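NAD nucleotidase (Haemophilus influenzae, PDB 3ZTV) degrades NAD to adenosine and nicotinamide riboside in the periplasm, acting as a zinc-dependent pyrophosphatase and 5'-nucleotidase. Local coordinates at residues A[426-440]-A[536-550]. Numbering follows the deposited sequence.
Sequences AYTFLPFGNTLYTYK and YEGVDTYLPDAESFI. With ADN (adenosine), chain D.
Asp540 turns its CG anti to the backbone N (chi1 -170°), and Thr435 sets OG1 between its N and carbonyl carbon (chi1 52°). They meet at a beta bulge in the antiparallel pairing of strands 435-440 and 539-544, the latter an edge strand of a sheet in the C-terminal domain. The Thr435 hydroxyl donates to Asp540 OD1 at 2.7 Å, on the syn side but 25° out of the carboxylate plane. Tyr542 N reaches the same oxygen from the opposite face, closing an Asx turn. Leu436 O also takes two donors, Thr541 N and OG1. Tyr437 lays its ring face over Val539 O.

Asp545 N donates to Asn434 O at 2.9 Å. Asn434 N gives Asp545 OD2 a weak bond, and waters link this carboxylate to Phe432 N, Gly433 N and Asn434 ND2. These bonds probably help hold the adenosine-binding loop. There Phe432 covers the adenine, and the Asn434 amide pairs with it: ND2 donates to ADN N1 at 2.8 Å, and OD1 accepts from N6.

Helices 426-429 and 545-550 also meet at Tyr427. Ala546 CB sits over its ring centre, 3.5 Å from the centroid, while Tyr427 OH donates to Glu547 OE2 at 2.5 Å.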
ATOM      1  N   ALA A 426     -41.643  10.263  -4.071  1.00 11.39           N
ATOM      2  CA  ALA A 426     -40.698   9.183  -3.769  1.00 10.89           C
ATOM      3  C   ALA A 426     -40.784   8.747  -2.310  1.00 10.78           C
ATOM      4  O   ALA A 426     -40.739   7.556  -2.002  1.00 12.08           O
ATOM      5  CB  ALA A 426     -39.273   9.590  -4.113  1.00 12.88           C
ATOM      6  N   TYR A 427     -40.910   9.720  -1.419  1.00 10.58           N
ATOM      7  CA  TYR A 427     -41.064   9.438  -0.000  1.00 12.46           C
ATOM      8  C   TYR A 427     -42.440   8.847   0.319  1.00 14.35           C
ATOM      9  O   TYR A 427     -42.613   8.181   1.334  1.00 15.41           O
ATOM     10  CB  TYR A 427     -40.778  10.691   0.829  1.00 12.18           C
ATOM     11  CG  TYR A 427     -39.297  10.945   1.020  1.00 12.81           C
ATOM     12  CD1 TYR A 427     -38.546  11.611   0.058  1.00 11.54           C
ATOM     13  CD2 TYR A 427     -38.652  10.508   2.167  1.00 13.00           C
ATOM     14  CE1 TYR A 427     -37.189  11.837   0.240  1.00 13.32           C
ATOM     15  CE2 TYR A 427     -37.305  10.724   2.355  1.00 12.23           C
ATOM     16  CZ  TYR A 427     -36.578  11.390   1.393  1.00 12.79           C
ATOM     17  OH  TYR A 427     -35.233  11.599   1.597  1.00 12.59           O
ATOM     18  N   THR A 428     -43.405   9.079  -0.570  1.00 14.63           N
ATOM     19  CA  THR A 428     -44.717   8.444  -0.473  1.00 16.91           C
ATOM     20  C   THR A 428     -44.662   6.993  -0.946  1.00 18.24           C
ATOM     21  O   THR A 428     -45.274   6.112  -0.334  1.00 21.49           O
ATOM     22  CB  THR A 428     -45.763   9.205  -1.313  1.00 18.24           C
ATOM     23  OG1 THR A 428     -45.921  10.527  -0.787  1.00 18.59           O
ATOM     24  CG2 THR A 428     -47.108   8.485  -1.288  1.00 24.71           C
ATOM     25  N   PHE A 429     -43.940   6.753  -2.039  1.00 16.97           N
ATOM     26  CA  PHE A 429     -43.770   5.408  -2.581  1.00 17.96           C
ATOM     27  C   PHE A 429     -43.095   4.498  -1.555  1.00 19.42           C
ATOM     28  O   PHE A 429     -43.426   3.318  -1.445  1.00 20.87           O
ATOM     29  CB  PHE A 429     -42.899   5.431  -3.845  1.00 19.60           C
ATOM     30  CG  PHE A 429     -43.546   6.079  -5.039  1.00 21.72           C
ATOM     31  CD1 PHE A 429     -44.923   6.181  -5.142  1.00 23.70           C
ATOM     32  CD2 PHE A 429     -42.765   6.577  -6.071  1.00 19.77           C
ATOM     33  CE1 PHE A 429     -45.506   6.775  -6.250  1.00 21.60           C
ATOM     34  CE2 PHE A 429     -43.345   7.172  -7.174  1.00 19.29           C
ATOM     35  CZ  PHE A 429     -44.718   7.269  -7.261  1.00 21.02           C
ATOM     36  N   LEU A 430     -42.139   5.061  -0.818  1.00 15.81           N
ATOM     37  CA  LEU A 430     -41.248   4.293   0.047  1.00 15.91           C
ATOM     38  C   LEU A 430     -41.220   4.907   1.436  1.00 15.24           C
ATOM     39  O   LEU A 430     -40.388   5.775   1.713  1.00 17.01           O
ATOM     40  CB  LEU A 430     -39.844   4.306  -0.542  1.00 13.93           C
ATOM     41  CG  LEU A 430     -39.745   3.685  -1.932  1.00 15.05           C
ATOM     42  CD1 LEU A 430     -38.488   4.161  -2.633  1.00 16.35           C
ATOM     43  CD2 LEU A 430     -39.791   2.165  -1.859  1.00 17.84           C
ATOM     44  N   PRO A 431     -42.127   4.453   2.313  1.00 16.87           N
ATOM     45  CA  PRO A 431     -42.338   5.071   3.625  1.00 19.48           C
ATOM     46  C   PRO A 431     -41.573   4.429   4.783  1.00 18.53           C
ATOM     47  O   PRO A 431     -41.690   4.915   5.909  1.00 18.98           O
ATOM     48  CB  PRO A 431     -43.836   4.862   3.844  1.00 21.83           C
ATOM     49  CG  PRO A 431     -44.097   3.537   3.210  1.00 19.87           C
ATOM     50  CD  PRO A 431     -43.172   3.459   2.004  1.00 19.91           C
ATOM     51  N   PHE A 432     -40.805   3.374   4.526  1.00 14.88           N
ATOM     52  CA  PHE A 432     -40.214   2.593   5.613  1.00 15.24           C
ATOM     53  C   PHE A 432     -38.842   3.070   6.096  1.00 14.04           C
ATOM     54  O   PHE A 432     -38.380   2.664   7.166  1.00 17.13           O
ATOM     55  CB  PHE A 432     -40.146   1.115   5.232  1.00 14.37           C
ATOM     56  CG  PHE A 432     -41.490   0.454   5.136  1.00 16.15           C
ATOM     57  CD1 PHE A 432     -42.281   0.296   6.264  1.00 18.45           C
ATOM     58  CD2 PHE A 432     -41.958  -0.017   3.923  1.00 15.87           C
ATOM     59  CE1 PHE A 432     -43.520  -0.319   6.178  1.00 19.43           C
ATOM     60  CE2 PHE A 432     -43.193  -0.634   3.829  1.00 18.08           C
ATOM     61  CZ  PHE A 432     -43.976  -0.783   4.958  1.00 19.32           C
ATOM     62  N   GLY A 433     -38.191   3.917   5.308  1.00 14.82           N
ATOM     63  CA  GLY A 433     -36.895   4.449   5.688  1.00 14.80           C
ATOM     64  C   GLY A 433     -35.740   3.461   5.617  1.00 13.46           C
ATOM     65  O   GLY A 433     -34.792   3.556   6.397  1.00 17.18           O
ATOM     66  N   ASN A 434     -35.805   2.514   4.686  1.00 11.33           N
ATOM     67  CA  ASN A 434     -34.698   1.579   4.501  1.00  9.83           C
ATOM     68  C   ASN A 434     -33.506   2.231   3.826  1.00  9.38           C
ATOM     69  O   ASN A 434     -33.656   3.212   3.097  1.00 10.69           O
ATOM     70  CB  ASN A 434     -35.120   0.391   3.635  1.00 10.14           C
ATOM     71  CG  ASN A 434     -36.203  -0.445   4.270  1.00 11.79           C
ATOM     72  OD1 ASN A 434     -36.226  -0.653   5.483  1.00 13.45           O
ATOM     73  ND2 ASN A 434     -37.114  -0.941   3.440  1.00 11.46           N
ATOM     74  N   THR A 435     -32.324   1.665   4.057  1.00 10.11           N
ATOM     75  CA  THR A 435     -31.146   2.024   3.280  1.00  9.24           C
ATOM     76  C   THR A 435     -30.705   0.787   2.502  1.00  9.18           C
ATOM     77  O   THR A 435     -31.111  -0.332   2.815  1.00  9.74           O
ATOM     78  CB  THR A 435     -29.987   2.494   4.178  1.00  9.59           C
ATOM     79  OG1 THR A 435     -29.767   1.518   5.200  1.00 11.19           O
ATOM     80  CG2 THR A 435     -30.305   3.845   4.817  1.00 10.46           C
ATOM     81  N   LEU A 436     -29.862   0.995   1.501  1.00  8.20           N
ATOM     82  CA  LEU A 436     -29.312  -0.105   0.718  1.00  8.73           C
ATOM     83  C   LEU A 436     -28.203  -0.814   1.501  1.00  8.52           C
ATOM     84  O   LEU A 436     -27.311  -0.160   2.061  1.00  9.36           O
ATOM     85  CB  LEU A 436     -28.766   0.428  -0.602  1.00  8.58           C
ATOM     86  CG  LEU A 436     -28.114  -0.570  -1.561  1.00 10.37           C
ATOM     87  CD1 LEU A 436     -29.121  -1.575  -2.091  1.00 11.72           C
ATOM     88  CD2 LEU A 436     -27.484   0.185  -2.714  1.00 11.09           C
ATOM     89  N   TYR A 437     -28.255  -2.145   1.524  1.00  8.32           N
ATOM     90  CA  TYR A 437     -27.324  -2.988   2.274  1.00  8.77           C
ATOM     91  C   TYR A 437     -26.745  -4.022   1.301  1.00  8.86           C
ATOM     92  O   TYR A 437     -27.494  -4.586   0.496  1.00 10.36           O
ATOM     93  CB  TYR A 437     -28.086  -3.711   3.395  1.00  9.60           C
ATOM     94  CG  TYR A 437     -27.193  -4.244   4.494  1.00 10.26           C
ATOM     95  CD1 TYR A 437     -26.467  -5.415   4.324  1.00 10.54           C
ATOM     96  CD2 TYR A 437     -27.052  -3.555   5.692  1.00 10.93           C
ATOM     97  CE1 TYR A 437     -25.630  -5.890   5.323  1.00 11.18           C
ATOM     98  CE2 TYR A 437     -26.219  -4.021   6.690  1.00 12.29           C
ATOM     99  CZ  TYR A 437     -25.512  -5.191   6.498  1.00 11.49           C
ATOM    100  OH  TYR A 437     -24.675  -5.669   7.487  1.00 15.89           O
ATOM    101  N   THR A 438     -25.438  -4.281   1.348  1.00  8.83           N
ATOM    102  CA  THR A 438     -24.859  -5.280   0.441  1.00  9.46           C
ATOM    103  C   THR A 438     -24.176  -6.435   1.155  1.00  8.66           C
ATOM    104  O   THR A 438     -23.669  -6.287   2.269  1.00  9.88           O
ATOM    105  CB  THR A 438     -23.853  -4.673  -0.584  1.00  9.74           C
ATOM    106  OG1 THR A 438     -22.672  -4.215   0.092  1.00 11.15           O
ATOM    107  CG2 THR A 438     -24.479  -3.525  -1.363  1.00 10.68           C
ATOM    108  N   TYR A 439     -24.159  -7.580   0.475  1.00  9.64           N
ATOM    109  CA  TYR A 439     -23.378  -8.747   0.861  1.00 11.72           C
ATOM    110  C   TYR A 439     -22.610  -9.250  -0.350  1.00  9.94           C
ATOM    111  O   TYR A 439     -23.054  -9.098  -1.489  1.00 11.58           O
ATOM    112  CB  TYR A 439     -24.283  -9.888   1.320  1.00 10.70           C
ATOM    113  CG  TYR A 439     -24.982  -9.684   2.643  1.00 10.43           C
ATOM    114  CD1 TYR A 439     -24.261  -9.622   3.832  1.00 10.38           C
ATOM    115  CD2 TYR A 439     -26.371  -9.599   2.715  1.00 10.59           C
ATOM    116  CE1 TYR A 439     -24.894  -9.452   5.041  1.00 11.31           C
ATOM    117  CE2 TYR A 439     -27.017  -9.435   3.928  1.00 11.88           C
ATOM    118  CZ  TYR A 439     -26.267  -9.367   5.089  1.00 11.73           C
ATOM    119  OH  TYR A 439     -26.891  -9.198   6.295  1.00 13.72           O
ATOM    120  N   LYS A 440     -21.459  -9.867  -0.097  1.00 11.03           N
ATOM    121  CA  LYS A 440     -20.699 -10.549  -1.140  1.00 13.70           C
ATOM    122  C   LYS A 440     -20.910 -12.038  -0.900  1.00 13.07           C
ATOM    123  O   LYS A 440     -20.472 -12.565   0.119  1.00 14.30           O
ATOM    124  CB  LYS A 440     -19.214 -10.197  -1.028  1.00 14.76           C
ATOM    125  CG  LYS A 440     -18.339 -10.787  -2.126  1.00 16.73           C
ATOM    126  CD  LYS A 440     -18.541 -10.072  -3.448  1.00 17.44           C
ATOM    127  CE  LYS A 440     -17.468 -10.471  -4.450  1.00 21.90           C
ATOM    128  NZ  LYS A 440     -17.700  -9.867  -5.790  1.00 23.78           N
ATOM    129  N   TYR A 536     -18.886 -12.464   4.619  1.00 16.34           N
ATOM    130  CA  TYR A 536     -19.819 -11.987   3.600  1.00 15.29           C
ATOM    131  C   TYR A 536     -19.799 -10.470   3.418  1.00 14.64           C
ATOM    132  O   TYR A 536     -20.559  -9.919   2.624  1.00 12.25           O
ATOM    133  CB  TYR A 536     -21.222 -12.524   3.881  1.00 15.07           C
ATOM    134  CG  TYR A 536     -21.230 -14.033   3.871  1.00 16.47           C
ATOM    135  CD1 TYR A 536     -21.174 -14.736   2.675  1.00 17.16           C
ATOM    136  CD2 TYR A 536     -21.252 -14.756   5.056  1.00 18.27           C
ATOM    137  CE1 TYR A 536     -21.158 -16.120   2.660  1.00 17.85           C
ATOM    138  CE2 TYR A 536     -21.237 -16.140   5.049  1.00 19.94           C
ATOM    139  CZ  TYR A 536     -21.192 -16.814   3.849  1.00 19.96           C
ATOM    140  OH  TYR A 536     -21.181 -18.191   3.850  1.00 24.19           O
ATOM    141  N   GLU A 537     -18.913  -9.803   4.150  1.00 15.72           N
ATOM    142  CA  GLU A 537     -18.597  -8.403   3.885  1.00 14.28           C
ATOM    143  C   GLU A 537     -19.824  -7.483   3.959  1.00 11.61           C
ATOM    144  O   GLU A 537     -19.911  -6.495   3.226  1.00 12.11           O
ATOM    145  CB  GLU A 537     -17.905  -8.271   2.517  1.00 13.89           C
ATOM    146  CG  GLU A 537     -16.688  -9.180   2.362  1.00 16.26           C
ATOM    147  CD  GLU A 537     -16.028  -9.088   0.997  1.00 20.12           C
ATOM    148  OE1 GLU A 537     -16.272  -8.107   0.261  1.00 21.26           O
ATOM    149  OE2 GLU A 537     -15.250 -10.006   0.658  1.00 22.83           O
ATOM    150  N   GLY A 538     -20.759  -7.794   4.849  1.00 11.58           N
ATOM    151  CA  GLY A 538     -21.977  -7.011   4.943  1.00 12.77           C
ATOM    152  C   GLY A 538     -21.702  -5.549   5.232  1.00 11.42           C
ATOM    153  O   GLY A 538     -20.869  -5.216   6.090  1.00 13.33           O
ATOM    154  N   VAL A 539     -22.400  -4.670   4.521  1.00 10.40           N
ATOM    155  CA  VAL A 539     -22.281  -3.242   4.773  1.00 11.89           C
ATOM    156  C   VAL A 539     -23.578  -2.468   4.524  1.00 10.07           C
ATOM    157  O   VAL A 539     -24.260  -2.655   3.506  1.00  9.52           O
ATOM    158  CB  VAL A 539     -21.117  -2.629   3.965  1.00 12.23           C
ATOM    159  CG1 VAL A 539     -21.301  -2.881   2.489  1.00 13.71           C
ATOM    160  CG2 VAL A 539     -20.973  -1.140   4.252  1.00 14.30           C
ATOM    161  N   ASP A 540     -23.913  -1.611   5.482  1.00  8.76           N
ATOM    162  CA  ASP A 540     -24.995  -0.651   5.327  1.00  9.12           C
ATOM    163  C   ASP A 540     -24.403   0.556   4.611  1.00  8.94           C
ATOM    164  O   ASP A 540     -23.519   1.231   5.143  1.00  9.21           O
ATOM    165  CB  ASP A 540     -25.542  -0.246   6.703  1.00 10.12           C
ATOM    166  CG  ASP A 540     -26.828   0.568   6.617  1.00  9.66           C
ATOM    167  OD1 ASP A 540     -27.090   1.183   5.561  1.00  9.51           O
ATOM    168  OD2 ASP A 540     -27.576   0.595   7.622  1.00 12.17           O
ATOM    169  N   THR A 541     -24.863   0.818   3.392  1.00  7.58           N
ATOM    170  CA  THR A 541     -24.337   1.936   2.612  1.00  8.36           C
ATOM    171  C   THR A 541     -24.817   3.314   3.087  1.00  7.36           C
ATOM    172  O   THR A 541     -24.259   4.333   2.682  1.00  7.91           O
ATOM    173  CB  THR A 541     -24.744   1.844   1.129  1.00  7.96           C
ATOM    174  OG1 THR A 541     -26.164   2.032   1.016  1.00  8.33           O
ATOM    175  CG2 THR A 541     -24.329   0.506   0.535  1.00  9.06           C
ATOM    176  N   TYR A 542     -25.881   3.333   3.892  1.00  6.91           N
ATOM    177  CA  TYR A 542     -26.528   4.581   4.330  1.00  8.78           C
ATOM    178  C   TYR A 542     -27.127   5.395   3.178  1.00  9.44           C
ATOM    179  O   TYR A 542     -27.384   6.590   3.310  1.00 10.10           O
ATOM    180  CB  TYR A 542     -25.593   5.418   5.221  1.00  8.59           C
ATOM    181  CG  TYR A 542     -25.154   4.643   6.444  1.00  7.44           C
ATOM    182  CD1 TYR A 542     -26.088   4.168   7.362  1.00  9.44           C
ATOM    183  CD2 TYR A 542     -23.817   4.348   6.661  1.00  7.86           C
ATOM    184  CE1 TYR A 542     -25.696   3.429   8.459  1.00 10.66           C
ATOM    185  CE2 TYR A 542     -23.418   3.618   7.769  1.00  9.51           C
ATOM    186  CZ  TYR A 542     -24.360   3.161   8.659  1.00  9.04           C
ATOM    187  OH  TYR A 542     -23.964   2.429   9.763  1.00 13.26           O
ATOM    188  N   LEU A 543     -27.388   4.725   2.058  1.00  7.56           N
ATOM    189  CA  LEU A 543     -28.099   5.324   0.928  1.00  8.69           C
ATOM    190  C   LEU A 543     -29.603   5.068   1.064  1.00  9.06           C
ATOM    191  O   LEU A 543     -30.052   3.931   0.908  1.00  8.72           O
ATOM    192  CB  LEU A 543     -27.589   4.708  -0.376  1.00  9.83           C
ATOM    193  CG  LEU A 543     -26.105   4.958  -0.678  1.00  8.98           C
ATOM    194  CD1 LEU A 543     -25.588   4.035  -1.776  1.00 10.24           C
ATOM    195  CD2 LEU A 543     -25.885   6.422  -1.042  1.00 10.08           C
ATOM    196  N   PRO A 544     -30.394   6.112   1.364  1.00  8.47           N
ATOM    197  CA  PRO A 544     -31.820   5.877   1.627  1.00  8.37           C
ATOM    198  C   PRO A 544     -32.642   5.514   0.388  1.00  7.20           C
ATOM    199  O   PRO A 544     -32.404   6.025  -0.714  1.00  8.91           O
ATOM    200  CB  PRO A 544     -32.310   7.214   2.205  1.00 11.01           C
ATOM    201  CG  PRO A 544     -31.081   7.972   2.570  1.00 10.94           C
ATOM    202  CD  PRO A 544     -30.005   7.509   1.621  1.00  9.37           C
ATOM    203  N   ASP A 545     -33.632   4.651   0.606  1.00  7.99           N
ATOM    204  CA  ASP A 545     -34.478   4.143  -0.477  1.00  9.48           C
ATOM    205  C   ASP A 545     -35.203   5.208  -1.307  1.00  7.92           C
ATOM    206  O   ASP A 545     -35.185   5.153  -2.535  1.00  9.40           O
ATOM    207  CB  ASP A 545     -35.457   3.060   0.018  1.00  9.36           C
ATOM    208  CG  ASP A 545     -36.285   3.481   1.242  1.00 10.21           C
ATOM    209  OD1 ASP A 545     -36.298   4.675   1.608  1.00 10.72           O
ATOM    210  OD2 ASP A 545     -36.942   2.589   1.831  1.00 11.74           O
ATOM    211  N   ALA A 546     -35.817   6.190  -0.652  1.00  8.68           N
ATOM    212  CA  ALA A 546     -36.537   7.228  -1.385  1.00  8.56           C
ATOM    213  C   ALA A 546     -35.564   8.048  -2.229  1.00  7.99           C
ATOM    214  O   ALA A 546     -35.883   8.467  -3.347  1.00  8.04           O
ATOM    215  CB  ALA A 546     -37.313   8.118  -0.428  1.00 10.20           C
ATOM    216  N   GLU A 547     -34.373   8.283  -1.683  1.00  7.54           N
ATOM    217  CA  GLU A 547     -33.345   9.016  -2.415  1.00  8.21           C
ATOM    218  C   GLU A 547     -32.832   8.230  -3.631  1.00  8.76           C
ATOM    219  O   GLU A 547     -32.514   8.822  -4.659  1.00  9.09           O
ATOM    220  CB  GLU A 547     -32.200   9.438  -1.484  1.00 10.09           C
ATOM    221  CG  GLU A 547     -32.633  10.431  -0.397  1.00 11.22           C
ATOM    222  CD  GLU A 547     -33.044  11.787  -0.950  1.00 12.31           C
ATOM    223  OE1 GLU A 547     -32.664  12.111  -2.089  1.00 13.48           O
ATOM    224  OE2 GLU A 547     -33.747  12.539  -0.235  1.00 13.16           O
ATOM    225  N   SER A 548     -32.783   6.906  -3.523  1.00  9.22           N
ATOM    226  CA  SER A 548     -32.436   6.071  -4.679  1.00  9.99           C
ATOM    227  C   SER A 548     -33.473   6.231  -5.791  1.00  9.41           C
ATOM    228  O   SER A 548     -33.137   6.336  -6.977  1.00 10.47           O
ATOM    229  CB  SER A 548     -32.355   4.602  -4.268  1.00 10.70           C
ATOM    230  OG  SER A 548     -31.302   4.380  -3.349  1.00 11.61           O
ATOM    231  N   PHE A 549     -34.742   6.264  -5.400  1.00  9.15           N
ATOM    232  CA  PHE A 549     -35.819   6.447  -6.358  1.00  9.57           C
ATOM    233  C   PHE A 549     -35.694   7.793  -7.056  1.00 10.51           C
ATOM    234  O   PHE A 549     -35.830   7.879  -8.272  1.00 11.56           O
ATOM    235  CB  PHE A 549     -37.185   6.304  -5.692  1.00 10.73           C
ATOM    236  CG  PHE A 549     -38.298   6.082  -6.674  1.00 12.94           C
ATOM    237  CD1 PHE A 549     -38.777   7.127  -7.442  1.00 16.11           C
ATOM    238  CD2 PHE A 549     -38.824   4.816  -6.870  1.00 15.95           C
ATOM    239  CE1 PHE A 549     -39.785   6.924  -8.361  1.00 16.83           C
ATOM    240  CE2 PHE A 549     -39.833   4.610  -7.791  1.00 19.66           C
ATOM    241  CZ  PHE A 549     -40.310   5.667  -8.537  1.00 17.77           C
ATOM    242  N   ILE A 550     -35.415   8.843  -6.288  1.00  9.50           N
ATOM    243  CA  ILE A 550     -35.181  10.165  -6.865  1.00  9.40           C
ATOM    244  C   ILE A 550     -34.020  10.168  -7.879  1.00 11.03           C
ATOM    245  O   ILE A 550     -34.142  10.728  -8.970  1.00 11.10           O
ATOM    246  CB  ILE A 550     -34.955  11.219  -5.761  1.00  8.65           C
ATOM    247  CG1 ILE A 550     -36.271  11.510  -5.044  1.00  9.02           C
ATOM    248  CG2 ILE A 550     -34.359  12.491  -6.334  1.00 12.09           C
ATOM    249  CD1 ILE A 550     -36.081  12.143  -3.677  1.00  8.73           C
TER
HETATM  250  O5' ADN D1600     -47.282  -5.420   6.859  1.00 29.03           O
HETATM  251  C5' ADN D1600     -46.074  -6.129   7.143  1.00 21.36           C
HETATM  252  C4' ADN D1600     -45.315  -6.347   5.840  1.00 18.48           C
HETATM  253  O4' ADN D1600     -44.841  -5.097   5.330  1.00 17.36           O
HETATM  254  C3' ADN D1600     -44.089  -7.223   6.006  1.00 16.87           C
HETATM  255  O3' ADN D1600     -44.406  -8.604   5.805  1.00 20.38           O
HETATM  256  C2' ADN D1600     -43.150  -6.708   4.933  1.00 14.93           C
HETATM  257  O2' ADN D1600     -43.382  -7.372   3.685  1.00 16.73           O
HETATM  258  C1' ADN D1600     -43.534  -5.249   4.774  1.00 16.23           C
HETATM  259  N9  ADN D1600     -42.580  -4.405   5.527  1.00 13.80           N
HETATM  260  C8  ADN D1600     -42.686  -3.985   6.804  1.00 15.51           C
HETATM  261  N7  ADN D1600     -41.613  -3.223   7.151  1.00 15.58           N
HETATM  262  C5  ADN D1600     -40.795  -3.156   6.077  1.00 13.72           C
HETATM  263  C6  ADN D1600     -39.502  -2.522   5.733  1.00 14.88           C
HETATM  264  N6  ADN D1600     -38.807  -1.779   6.624  1.00 14.66           N
HETATM  265  N1  ADN D1600     -39.023  -2.712   4.488  1.00 12.85           N
HETATM  266  C2  ADN D1600     -39.679  -3.443   3.569  1.00 13.68           C
HETATM  267  N3  ADN D1600     -40.853  -4.045   3.808  1.00 13.23           N
HETATM  268  C4  ADN D1600     -41.448  -3.932   5.017  1.00 14.45           C
HETATM  269  O   HOH W   1     -38.230   5.812   3.211  1.00 15.68           O
HETATM  270  O   HOH W   2     -39.676   2.276   2.146  1.00 14.45           O
HETATM  271  O   HOH W   3     -37.009   0.032   0.577  1.00 13.01           O
HETATM  272  O   HOH W   4     -20.938  -6.335   0.609  1.00 12.94           O